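Local coordinates for protein 2-dehydro-3-deoxy-D-arabinonate dehydratase (Sulfolobus solfataricus, PDB 2Q18) that catalyses the metal-dependent dehydration of 2-dehydro-3-deoxy-D-arabinonate to 2,5-dioxopentanoate in a pentose oxidation pathway, at residues A[144-149]-A[204-209]. Residues are numbered along the deposited sequence; the frame is centred on the assembly and turned at random.
Sequences PELAVV and YSLDIT
I208 reaches P144 and L146 with two different branches. Its CG2 methyl meets the ring carbon CB of P144 at 3.9 Å. Its CD1 methyl lies against the backbone instead, 4.0 Å from N of L146. The CB-CG1-CD1 arm is extended (chi2 176°), with CG1 anti to the carbonyl carbon, which carries CD1 toward the 144-149 backbone. The second apolar contact joins two leucines. CD1 of L206 comes 3.9 Å from CD1 of L146 and 4.1 Å from CD2 of L146, so one methyl faces both ends of the fork. The two side chains cross at about a right angle. L146 puts its fork there with CG anti to the backbone N (chi1 -177°).

No hydrogen bond links 144-149 with 204-209. The axes of the short strand segments 144-149 and 207-209 come within 7.6 Å. Their N-to-C directions differ by 141°, so they run roughly antiparallel but splayed. The touching residues are buried. I276 on strand 271-276 packs against both L206 and I208, and I274 of the same strand packs against P144. Y159 on strand 156-167 touches L146.

Between P144 and L146, the CB of E145 is directed away from 204-209. Its OE2 is hydrogen-bonded to T253 OG1 and G255 N, which would steady the carboxylate. E145 is a magnesium ligand together with E143 and D164. The carbonyl O of P144 is hydrogen-bonded to OG1 of T256, a substrate-binding residue. The apolar contact thus packs strand 207-214, which neighbours 271-276 in its own sheet, against metal-binding strand 140-150 in the FAH-family fold.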
loop_
_atom_site.group_PDB
_atom_site.type_symbol
_atom_site.label_atom_id
_atom_site.label_comp_id
_atom_site.label_asym_id
_atom_site.label_seq_id
_atom_site.Cartn_x
_atom_site.Cartn_y
_atom_site.Cartn_z
ATOM N N PRO A 144 -23.827 24.936 -17.724
ATOM C CA PRO A 144 -22.698 25.697 -17.190
ATOM C C PRO A 144 -22.972 26.223 -15.787
ATOM O O PRO A 144 -23.943 26.955 -15.574
ATOM C CB PRO A 144 -22.572 26.861 -18.175
ATOM C CG PRO A 144 -23.959 27.073 -18.668
ATOM C CD PRO A 144 -24.573 25.707 -18.740
ATOM N N GLU A 145 -22.109 25.860 -14.840
ATOM C CA GLU A 145 -22.387 26.123 -13.431
ATOM C C GLU A 145 -21.137 26.467 -12.639
ATOM O O GLU A 145 -20.041 26.000 -12.946
ATOM C CB GLU A 145 -23.075 24.912 -12.783
ATOM C CG GLU A 145 -24.084 24.198 -13.680
ATOM C CD GLU A 145 -25.028 23.274 -12.932
ATOM O OE1 GLU A 145 -26.072 22.918 -13.518
ATOM O OE2 GLU A 145 -24.743 22.906 -11.770
ATOM N N LEU A 146 -21.316 27.305 -11.625
ATOM C CA LEU A 146 -20.325 27.453 -10.573
ATOM C C LEU A 146 -20.448 26.227 -9.666
ATOM O O LEU A 146 -21.554 25.819 -9.311
ATOM C CB LEU A 146 -20.571 28.739 -9.774
ATOM C CG LEU A 146 -19.562 29.081 -8.672
ATOM C CD1 LEU A 146 -18.208 29.451 -9.280
ATOM C CD2 LEU A 146 -20.077 30.209 -7.787
ATOM N N ALA A 147 -19.312 25.633 -9.318
ATOM C CA ALA A 147 -19.292 24.492 -8.415
ATOM C C ALA A 147 -18.348 24.768 -7.251
ATOM O O ALA A 147 -17.390 25.528 -7.393
ATOM C CB ALA A 147 -18.879 23.230 -9.155
ATOM N N VAL A 148 -18.639 24.160 -6.102
ATOM C CA VAL A 148 -17.790 24.299 -4.914
ATOM C C VAL A 148 -17.166 22.966 -4.509
ATOM O O VAL A 148 -17.809 21.915 -4.599
ATOM C CB VAL A 148 -18.557 24.902 -3.699
ATOM C CG1 VAL A 148 -18.826 26.387 -3.917
ATOM C CG2 VAL A 148 -19.858 24.149 -3.427
ATOM N N VAL A 149 -15.909 23.021 -4.082
ATOM C CA VAL A 149 -15.242 21.870 -3.480
ATOM C C VAL A 149 -15.442 21.967 -1.964
ATOM O O VAL A 149 -15.233 23.026 -1.370
ATOM C CB VAL A 149 -13.732 21.813 -3.834
ATOM C CG1 VAL A 149 -13.088 20.552 -3.264
ATOM C CG2 VAL A 149 -13.519 21.868 -5.357
ATOM N N TYR A 204 -21.385 35.524 -5.703
ATOM C CA TYR A 204 -22.656 35.956 -6.288
ATOM C C TYR A 204 -22.501 37.186 -7.184
ATOM O O TYR A 204 -23.464 37.909 -7.445
ATOM C CB TYR A 204 -23.712 36.168 -5.194
ATOM C CG TYR A 204 -23.940 34.924 -4.361
ATOM C CD1 TYR A 204 -23.474 34.844 -3.050
ATOM C CD2 TYR A 204 -24.595 33.814 -4.897
ATOM C CE1 TYR A 204 -23.670 33.693 -2.287
ATOM C CE2 TYR A 204 -24.794 32.664 -4.148
ATOM C CZ TYR A 204 -24.330 32.609 -2.846
ATOM O OH TYR A 204 -24.531 31.469 -2.108
ATOM N N SER A 205 -21.279 37.402 -7.665
ATOM C CA SER A 205 -21.000 38.438 -8.653
ATOM C C SER A 205 -19.957 37.947 -9.662
ATOM O O SER A 205 -18.860 38.495 -9.759
ATOM C CB SER A 205 -20.541 39.730 -7.972
ATOM O OG SER A 205 -20.533 40.796 -8.902
ATOM N N LEU A 206 -20.316 36.905 -10.405
ATOM C CA LEU A 206 -19.427 36.300 -11.396
ATOM C C LEU A 206 -20.174 36.068 -12.700
ATOM O O LEU A 206 -21.329 35.636 -12.690
ATOM C CB LEU A 206 -18.871 34.959 -10.890
ATOM C CG LEU A 206 -18.145 34.846 -9.543
ATOM C CD1 LEU A 206 -17.958 33.375 -9.178
ATOM C CD2 LEU A 206 -16.805 35.577 -9.546
ATOM N N ASP A 207 -19.509 36.343 -13.818
ATOM C CA ASP A 207 -20.094 36.093 -15.133
ATOM C C ASP A 207 -19.816 34.669 -15.596
ATOM O O ASP A 207 -18.677 34.205 -15.547
ATOM C CB ASP A 207 -19.572 37.102 -16.161
ATOM C CG ASP A 207 -20.081 38.511 -15.906
ATOM O OD1 ASP A 207 -21.320 38.711 -15.900
ATOM O OD2 ASP A 207 -19.240 39.420 -15.710
ATOM N N ILE A 208 -20.868 33.985 -16.032
ATOM C CA ILE A 208 -20.756 32.652 -16.612
ATOM C C ILE A 208 -21.145 32.749 -18.082
ATOM O O ILE A 208 -22.224 33.248 -18.405
ATOM C CB ILE A 208 -21.665 31.620 -15.892
ATOM C CG1 ILE A 208 -21.360 31.580 -14.386
ATOM C CG2 ILE A 208 -21.530 30.227 -16.536
ATOM C CD1 ILE A 208 -22.268 30.661 -13.581
ATOM N N THR A 209 -20.262 32.291 -18.965
ATOM C CA THR A 209 -20.529 32.314 -20.402
ATOM C C THR A 209 -20.390 30.915 -20.980
ATOM O O THR A 209 -19.371 30.255 -20.771
ATOM C CB THR A 209 -19.573 33.277 -21.147
ATOM O OG1 THR A 209 -19.583 34.559 -20.505
ATOM C CG2 THR A 209 -19.977 33.434 -22.618
#